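Local coordinates for protein acetylxylan esterase (PDB 5BN1) that removes acetyl side groups from the xylose backbone units of xylan and xylo-oligosaccharides as a serine esterase of the GDSL family, at residues L133-Y138 with V170-A175; N166-D171 with L208-F213. The protein carries 1 engineered substitution. One frame throughout, in Å; residues are numbered along the deposited sequence.

Contact 1: residues L133-Y138 with V170-A175; sequences LMTPFY and VDTQAA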
ATOM      1  N   LEU A 133     -25.653  25.914  19.617  1.00 14.43           N
ATOM      2  CA  LEU A 133     -25.791  24.590  20.184  1.00 15.07           C
ATOM      3  C   LEU A 133     -26.703  23.841  19.279  1.00 13.62           C
ATOM      4  O   LEU A 133     -27.870  24.048  19.099  1.00 14.79           O
ATOM      5  CB  LEU A 133     -26.447  24.704  21.612  1.00 15.75           C
ATOM      6  CG  LEU A 133     -25.395  25.207  22.551  1.00 16.70           C
ATOM      7  CD1 LEU A 133     -26.109  25.530  23.876  1.00 18.81           C
ATOM      8  CD2 LEU A 133     -24.369  24.196  22.902  1.00 24.47           C
ATOM      9  N   MET A 134     -26.098  22.729  18.719  1.00 14.41           N
ATOM     10  CA  MET A 134     -26.884  21.809  17.963  1.00 15.05           C
ATOM     11  C   MET A 134     -27.147  20.557  18.747  1.00 12.27           C
ATOM     12  O   MET A 134     -26.284  20.024  19.384  1.00 14.20           O
ATOM     13  CB  MET A 134     -26.050  21.359  16.727  1.00 14.69           C
ATOM     14  CG  MET A 134     -25.569  22.480  15.850  1.00 14.62           C
ATOM     15  SD  MET A 134     -24.476  21.976  14.380  1.00 17.15           S
ATOM     16  CE  MET A 134     -25.716  21.103  13.450  1.00 20.02           C
ATOM     17  N   THR A 135     -28.349  20.089  18.705  1.00 11.92           N
ATOM     18  CA  THR A 135     -28.726  18.861  19.451  1.00 11.61           C
ATOM     19  C   THR A 135     -27.997  17.666  18.814  1.00 11.90           C
ATOM     20  O   THR A 135     -27.717  17.723  17.595  1.00 11.70           O
ATOM     21  CB  THR A 135     -30.211  18.501  19.466  1.00 13.29           C
ATOM     22  OG1 THR A 135     -30.752  18.299  18.132  1.00 13.32           O
ATOM     23  CG2 THR A 135     -31.028  19.686  20.044  1.00 14.17           C
ATOM     24  N   PRO A 136     -27.635  16.685  19.592  1.00 12.06           N
ATOM     25  CA  PRO A 136     -27.431  15.352  18.970  1.00 11.74           C
ATOM     26  C   PRO A 136     -28.717  14.922  18.307  1.00 12.09           C
ATOM     27  O   PRO A 136     -29.836  15.479  18.384  1.00 11.40           O
ATOM     28  CB  PRO A 136     -26.973  14.542  20.161  1.00 11.97           C
ATOM     29  CG  PRO A 136     -27.885  15.018  21.311  1.00 12.34           C
ATOM     30  CD  PRO A 136     -27.806  16.496  21.089  1.00 12.41           C
ATOM     31  N   PHE A 137     -28.662  13.742  17.636  1.00 11.99           N
ATOM     32  CA  PHE A 137     -29.790  13.193  16.969  1.00 11.33           C
ATOM     33  C   PHE A 137     -29.600  11.658  16.838  1.00 10.85           C
ATOM     34  O   PHE A 137     -28.485  11.165  17.007  1.00 11.08           O
ATOM     35  CB  PHE A 137     -29.947  13.791  15.508  1.00 10.62           C
ATOM     36  CG  PHE A 137     -28.791  13.548  14.586  1.00 10.74           C
ATOM     37  CD1 PHE A 137     -28.747  12.333  13.931  1.00 12.87           C
ATOM     38  CD2 PHE A 137     -27.768  14.449  14.434  1.00 11.67           C
ATOM     39  CE1 PHE A 137     -27.623  12.050  13.130  1.00 11.94           C
ATOM     40  CE2 PHE A 137     -26.678  14.191  13.671  1.00 12.04           C
ATOM     41  CZ  PHE A 137     -26.584  12.977  13.046  1.00 11.50           C
ATOM     42  N   TYR A 138     -30.712  11.037  16.497  1.00 10.96           N
ATOM     43  CA  TYR A 138     -30.715   9.583  16.209  1.00 11.26           C
ATOM     44  C   TYR A 138     -31.693   9.402  15.117  1.00 12.84           C
ATOM     45  O   TYR A 138     -32.851   9.850  15.217  1.00 12.55           O
ATOM     46  CB  TYR A 138     -31.006   8.761  17.429  1.00 11.88           C
ATOM     47  CG  TYR A 138     -30.791   7.271  17.296  1.00 10.90           C
ATOM     48  CD1 TYR A 138     -29.572   6.785  16.883  1.00 11.13           C
ATOM     49  CD2 TYR A 138     -31.756   6.372  17.691  1.00 10.94           C
ATOM     50  CE1 TYR A 138     -29.316   5.444  16.818  1.00 11.01           C
ATOM     51  CE2 TYR A 138     -31.497   5.000  17.607  1.00 10.45           C
ATOM     52  CZ  TYR A 138     -30.279   4.564  17.207  1.00 11.48           C
ATOM     53  OH  TYR A 138     -30.067   3.181  17.205  1.00 12.69           O
ATOM     54  N   VAL A 170     -29.979  24.662  17.203  1.00 16.39           N
ATOM     55  CA  VAL A 170     -30.463  23.897  16.110  1.00 16.22           C
ATOM     56  C   VAL A 170     -30.972  22.547  16.597  1.00 15.42           C
ATOM     57  O   VAL A 170     -30.170  21.750  17.137  1.00 15.55           O
ATOM     58  CB  VAL A 170     -29.274  23.653  15.113  1.00 15.64           C
ATOM     59  CG1 VAL A 170     -29.807  22.887  13.872  1.00 14.74           C
ATOM     60  CG2 VAL A 170     -28.598  24.937  14.737  1.00 17.09           C
ATOM     61  N   ASP A 171     -32.213  22.272  16.328  1.00 14.07           N
ATOM     62  CA  ASP A 171     -32.864  21.037  16.662  1.00 14.48           C
ATOM     63  C   ASP A 171     -32.658  20.063  15.447  1.00 13.81           C
ATOM     64  O   ASP A 171     -33.469  20.012  14.547  1.00 14.38           O
ATOM     65  CB  ASP A 171     -34.311  21.182  17.007  1.00 16.36           C
ATOM     66  CG  ASP A 171     -34.913  19.964  17.532  1.00 16.17           C
ATOM     67  OD1 ASP A 171     -34.326  18.783  17.428  1.00 14.09           O
ATOM     68  OD2 ASP A 171     -36.023  19.982  18.203  1.00 20.49           O
ATOM     69  N   THR A 172     -31.568  19.304  15.536  1.00 12.84           N
ATOM     70  CA  THR A 172     -31.232  18.382  14.382  1.00 12.32           C
ATOM     71  C   THR A 172     -32.175  17.266  14.393  1.00 13.26           C
ATOM     72  O   THR A 172     -32.450  16.638  13.388  1.00 13.48           O
ATOM     73  CB  THR A 172     -29.773  17.946  14.485  1.00 11.12           C
ATOM     74  OG1 THR A 172     -29.614  17.237  15.719  1.00 12.73           O
ATOM     75  CG2 THR A 172     -28.831  19.077  14.385  1.00 12.60           C
ATOM     76  N   GLN A 173     -32.688  16.803  15.548  1.00 11.79           N
ATOM     77  CA  GLN A 173     -33.670  15.752  15.574  1.00 10.93           C
ATOM     78  C   GLN A 173     -34.906  16.124  14.836  1.00 12.80           C
ATOM     79  O   GLN A 173     -35.410  15.338  14.103  1.00 13.42           O
ATOM     80  CB  GLN A 173     -34.051  15.308  17.028  1.00 12.71           C
ATOM     81  CG  GLN A 173     -34.854  14.057  17.058  1.00 12.41           C
ATOM     82  CD  GLN A 173     -34.109  12.849  16.550  1.00 11.84           C
ATOM     83  OE1 GLN A 173     -34.652  12.105  15.612  1.00 16.63           O
ATOM     84  NE2 GLN A 173     -33.020  12.609  17.077  1.00  9.37           N
ATOM     85  N   ALA A 174     -35.444  17.325  15.087  1.00 13.10           N
ATOM     86  CA  ALA A 174     -36.643  17.725  14.401  1.00 14.23           C
ATOM     87  C   ALA A 174     -36.400  17.783  12.882  1.00 13.84           C
ATOM     88  O   ALA A 174     -37.339  17.397  12.175  1.00 14.73           O
ATOM     89  CB  ALA A 174     -37.017  19.128  14.842  1.00 16.68           C
ATOM     90  N   ALA A 175     -35.189  18.123  12.494  1.00 14.48           N
ATOM     91  CA  ALA A 175     -34.851  18.202  11.029  1.00 13.96           C
ATOM     92  C   ALA A 175     -34.944  16.782  10.441  1.00 14.09           C
ATOM     93  O   ALA A 175     -35.567  16.547   9.389  1.00 15.90           O
ATOM     94  CB  ALA A 175     -33.532  18.821  10.843  1.00 14.22           C
TER
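Val-170 pairs with Met-134 in a parallel beta bridge: its N donates to Leu-133 O at 2.9 Å, and its O receives Thr-135 N almost in line with the carbonyl, at an N-H...O angle of 170°. Both side chains leave the same face of the sheet and run side by side, Met-134 CG lying 4.0 Å from Val-170 CB. Asp-171 ends the strand pairing and N-caps helix 172-180, its OD1 accepting Ala-174 N from above the carboxylate plane. Thr-172, in the first turn, gives Thr-135 two hydrogen bonds. Its N donates to Thr-135 OG1 (2.9 Å, bent to 138°), and its OG1, set between backbone N and carbonyl carbon (chi1 61°), donates to Thr-135 O at 2.7 Å from above the carbonyl plane. The same hydroxyl sits at the edge of the Phe-137 ring, while Thr-172 CG2 touches Met-134 CE at 3.8 Å. Gln-173 reaches with its bent chain to the backbone of Tyr-138, whose OH bonds Tyr-184 of a second subunit. Thr-135 OG1, which also donates to Pro-136 O (3.0 Å), thus ties the loop after strand 130-134 to the buried start of the helix, so both threonine hydroxyls are satisfied here.

Contact 2: residues N166-D171 with L208-F213; sequences NSLFVD and LREIGF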
ATOM      1  N   ASN A 166     -28.682  32.177  26.082  1.00 23.68           N
ATOM      2  CA  ASN A 166     -29.037  32.957  24.924  0.70 31.27           C
ATOM      3  C   ASN A 166     -28.100  32.578  23.764  1.00 31.38           C
ATOM      4  O   ASN A 166     -27.555  33.413  23.037  1.00 27.44           O
ATOM      5  CB  ASN A 166     -28.988  34.485  25.277  0.70 32.52           C
ATOM      6  CG  ASN A 166     -29.973  34.843  26.389  0.70 37.70           C
ATOM      7  OD1 ASN A 166     -31.117  34.417  26.373  0.70 45.06           O
ATOM      8  ND2 ASN A 166     -29.507  35.582  27.391  0.70 44.52           N
ATOM      9  N   SER A 167     -27.918  31.266  23.628  1.00 24.91           N
ATOM     10  CA  SER A 167     -27.157  30.752  22.454  1.00 24.35           C
ATOM     11  C   SER A 167     -28.138  30.489  21.331  1.00 20.74           C
ATOM     12  O   SER A 167     -29.312  30.231  21.505  1.00 20.92           O
ATOM     13  CB  SER A 167     -26.543  29.443  22.903  1.00 21.58           C
ATOM     14  OG  SER A 167     -25.525  29.585  23.872  1.00 21.20           O
ATOM     15  N   LEU A 168     -27.635  30.445  20.103  1.00 17.64           N
ATOM     16  CA  LEU A 168     -28.446  29.993  19.010  1.00 16.69           C
ATOM     17  C   LEU A 168     -28.584  28.429  19.172  1.00 17.24           C
ATOM     18  O   LEU A 168     -27.832  27.802  19.871  1.00 17.00           O
ATOM     19  CB  LEU A 168     -27.750  30.293  17.659  1.00 19.44           C
ATOM     20  CG  LEU A 168     -27.609  31.805  17.319  1.00 20.36           C
ATOM     21  CD1 LEU A 168     -26.900  31.987  15.962  1.00 22.75           C
ATOM     22  CD2 LEU A 168     -28.975  32.377  17.310  1.00 25.95           C
ATOM     23  N   PHE A 169     -29.564  27.921  18.517  1.00 16.55           N
ATOM     24  CA  PHE A 169     -30.043  26.539  18.779  1.00 16.47           C
ATOM     25  C   PHE A 169     -30.541  25.874  17.530  1.00 16.41           C
ATOM     26  O   PHE A 169     -31.434  26.385  16.801  1.00 16.07           O
ATOM     27  CB  PHE A 169     -31.164  26.556  19.825  1.00 17.03           C
ATOM     28  CG  PHE A 169     -31.840  25.228  20.041  1.00 15.26           C
ATOM     29  CD1 PHE A 169     -31.076  24.218  20.632  1.00 14.94           C
ATOM     30  CD2 PHE A 169     -33.060  24.923  19.597  1.00 14.92           C
ATOM     31  CE1 PHE A 169     -31.679  22.973  20.806  1.00 14.75           C
ATOM     32  CE2 PHE A 169     -33.704  23.669  19.761  1.00 15.83           C
ATOM     33  CZ  PHE A 169     -32.935  22.664  20.393  1.00 13.51           C
ATOM     34  N   VAL A 170     -29.979  24.662  17.203  1.00 16.39           N
ATOM     35  CA  VAL A 170     -30.463  23.897  16.110  1.00 16.22           C
ATOM     36  C   VAL A 170     -30.972  22.547  16.597  1.00 15.42           C
ATOM     37  O   VAL A 170     -30.170  21.750  17.137  1.00 15.55           O
ATOM     38  CB  VAL A 170     -29.274  23.653  15.113  1.00 15.64           C
ATOM     39  CG1 VAL A 170     -29.807  22.887  13.872  1.00 14.74           C
ATOM     40  CG2 VAL A 170     -28.598  24.937  14.737  1.00 17.09           C
ATOM     41  N   ASP A 171     -32.213  22.272  16.328  1.00 14.07           N
ATOM     42  CA  ASP A 171     -32.864  21.037  16.662  1.00 14.48           C
ATOM     43  C   ASP A 171     -32.658  20.063  15.447  1.00 13.81           C
ATOM     44  O   ASP A 171     -33.469  20.012  14.547  1.00 14.38           O
ATOM     45  CB  ASP A 171     -34.311  21.182  17.007  1.00 16.36           C
ATOM     46  CG  ASP A 171     -34.913  19.964  17.532  1.00 16.17           C
ATOM     47  OD1 ASP A 171     -34.326  18.783  17.428  1.00 14.09           O
ATOM     48  OD2 ASP A 171     -36.023  19.982  18.203  1.00 20.49           O
ATOM     49  N   LEU A 208     -27.921  26.292   8.666  1.00 14.38           N
ATOM     50  CA  LEU A 208     -28.061  27.521   7.932  1.00 15.63           C
ATOM     51  C   LEU A 208     -29.305  28.302   8.300  1.00 16.87           C
ATOM     52  O   LEU A 208     -29.240  29.577   8.432  1.00 18.31           O
ATOM     53  CB  LEU A 208     -27.985  27.220   6.411  1.00 14.69           C
ATOM     54  CG  LEU A 208     -26.600  26.846   5.889  1.00 15.40           C
ATOM     55  CD1 LEU A 208     -26.652  26.214   4.528  1.00 15.63           C
ATOM     56  CD2 LEU A 208     -25.612  28.010   5.870  1.00 17.57           C
ATOM     57  N   ARG A 209     -30.399  27.622   8.497  1.00 16.02           N
ATOM     58  CA  ARG A 209     -31.670  28.248   8.849  1.00 16.85           C
ATOM     59  C   ARG A 209     -31.453  29.067  10.123  1.00 20.56           C
ATOM     60  O   ARG A 209     -31.840  30.253  10.249  1.00 18.63           O
ATOM     61  CB  ARG A 209     -32.724  27.230   8.971  1.00 20.04           C
ATOM     62  CG  ARG A 209     -34.066  27.843   9.406  1.00 22.55           C
ATOM     63  CD  ARG A 209     -34.993  26.760   9.833  1.00 25.17           C
ATOM     64  NE  ARG A 209     -36.394  27.066   9.900  1.00 35.75           N
ATOM     65  CZ  ARG A 209     -37.315  26.244  10.430  1.00 52.24           C
ATOM     66  NH1 ARG A 209     -36.969  25.033  10.943  1.00 47.68           N
ATOM     67  NH2 ARG A 209     -38.606  26.614  10.435  1.00 58.32           N
ATOM     68  N   GLU A 210     -30.791  28.465  11.118  1.00 16.17           N
ATOM     69  CA  GLU A 210     -30.635  29.138  12.425  1.00 18.95           C
ATOM     70  C   GLU A 210     -29.697  30.336  12.363  1.00 21.57           C
ATOM     71  O   GLU A 210     -29.898  31.316  13.164  1.00 21.67           O
ATOM     72  CB  GLU A 210     -30.150  28.142  13.460  1.00 18.80           C
ATOM     73  CG  GLU A 210     -29.982  28.723  14.869  1.00 21.35           C
ATOM     74  CD  GLU A 210     -31.285  29.144  15.541  1.00 22.03           C
ATOM     75  OE1 GLU A 210     -32.431  28.972  14.993  1.00 21.08           O
ATOM     76  OE2 GLU A 210     -31.096  29.640  16.748  1.00 21.78           O
ATOM     77  N   ILE A 211     -28.763  30.384  11.403  1.00 18.70           N
ATOM     78  CA  ILE A 211     -27.911  31.548  11.240  1.00 18.73           C
ATOM     79  C   ILE A 211     -28.463  32.583  10.245  1.00 21.09           C
ATOM     80  O   ILE A 211     -27.715  33.559  10.016  1.00 23.49           O
ATOM     81  CB  ILE A 211     -26.448  31.267  10.974  1.00 21.19           C
ATOM     82  CG1 ILE A 211     -26.229  30.496   9.621  1.00 19.54           C
ATOM     83  CG2 ILE A 211     -25.781  30.487  12.152  1.00 22.70           C
ATOM     84  CD1 ILE A 211     -24.824  30.576   9.184  1.00 21.65           C
ATOM     85  N   GLY A 212     -29.611  32.345   9.674  1.00 20.52           N
ATOM     86  CA  GLY A 212     -30.458  33.262   8.905  1.00 23.89           C
ATOM     87  C   GLY A 212     -30.428  32.997   7.418  1.00 25.19           C
ATOM     88  O   GLY A 212     -30.933  33.847   6.647  1.00 25.72           O
ATOM     89  N   PHE A 213     -29.977  31.831   6.961  1.00 22.17           N
ATOM     90  CA  PHE A 213     -30.128  31.466   5.527  1.00 20.13           C
ATOM     91  C   PHE A 213     -31.085  30.275   5.474  1.00 23.18           C
ATOM     92  O   PHE A 213     -30.667  29.111   5.704  1.00 23.05           O
ATOM     93  CB  PHE A 213     -28.815  31.080   4.994  1.00 20.16           C
ATOM     94  CG  PHE A 213     -28.764  30.585   3.537  1.00 22.56           C
ATOM     95  CD1 PHE A 213     -29.877  30.706   2.708  1.00 26.90           C
ATOM     96  CD2 PHE A 213     -27.584  29.964   3.050  1.00 26.82           C
ATOM     97  CE1 PHE A 213     -29.832  30.205   1.383  1.00 27.38           C
ATOM     98  CE2 PHE A 213     -27.538  29.495   1.719  1.00 24.37           C
ATOM     99  CZ  PHE A 213     -28.677  29.608   0.945  1.00 26.81           C
TER
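Glu-210 meets the backbone of Phe-169 by stretching away from its helix with CG anti to the backbone N (chi1 -179°) and then bending at chi2 (67°), which brings the carboxylate against the backbone N and O of Phe-169. OE2 accepts Phe-169 N at 2.9 Å along a nearly straight N-H (169°), although the donor stands above the carboxylate plane. The carboxylate also lies close to Phe-169 O, with both of its oxygens 3.3 Å from that carbonyl oxygen; these are acceptor pairs and add no bond, so the grip rests on the single N-H.

Leu-168 crosses the glutamate at a slant. Its CB and CD2 each approach OE2 to 3.5 Å, so aliphatic carbon borders the bonded oxygen, while CD1 reaches Ile-211 CG2 at 4.2 Å. Nearer the helix, the Val-170 and Glu-210 side chains run antiparallel alongside one another, with Val-170 CG2 placed 3.8 Å from Glu-210 CB; the aliphatic part of the acid is thus packed as well as its head. An alanine in place of Glu-210 would keep the CB but is likely to leave Phe-169 N without its acceptor and open a gap beside Leu-168.

The contact lays the last turn of helix 197-211, which closes in a Schellman motif at Gly-212, against strand 168-170, an edge strand of the parallel sheet within this chain. Val-170 also packs on Ala-206 one turn earlier in that helix. The Phe-169 side chain leads away from Glu-210 to helix 146-165, where it touches Val-158, Lys-159 and Ala-162, so the strand is sandwiched between two helices, as in the alpha/beta/alpha layering of SGNH hydrolases.

How the contacts relate
Contacts 1 and 2 lie about 11 Å apart, centre to centre, and share Val-170 and Asp-171. Along the chain, strand 130-134 leads through helix 146-165 to strand 168-170, then to helix 172-180 and finally helix 197-211. Contact 1 joins the C-terminal end of strand 130-134 to the end of its parallel neighbour and the helix that follows; contact 2 fixes this same edge strand to the last helix. They also touch directly, Thr-135 CG2 packing on Phe-169 CE1 at 3.4 Å. Contact 1 is the one nearer the catalytic centre, with the Tyr-138 side chain about 7 Å from that of Asp-191, inferred to belong to the charge relay; contact 2 lies away from it.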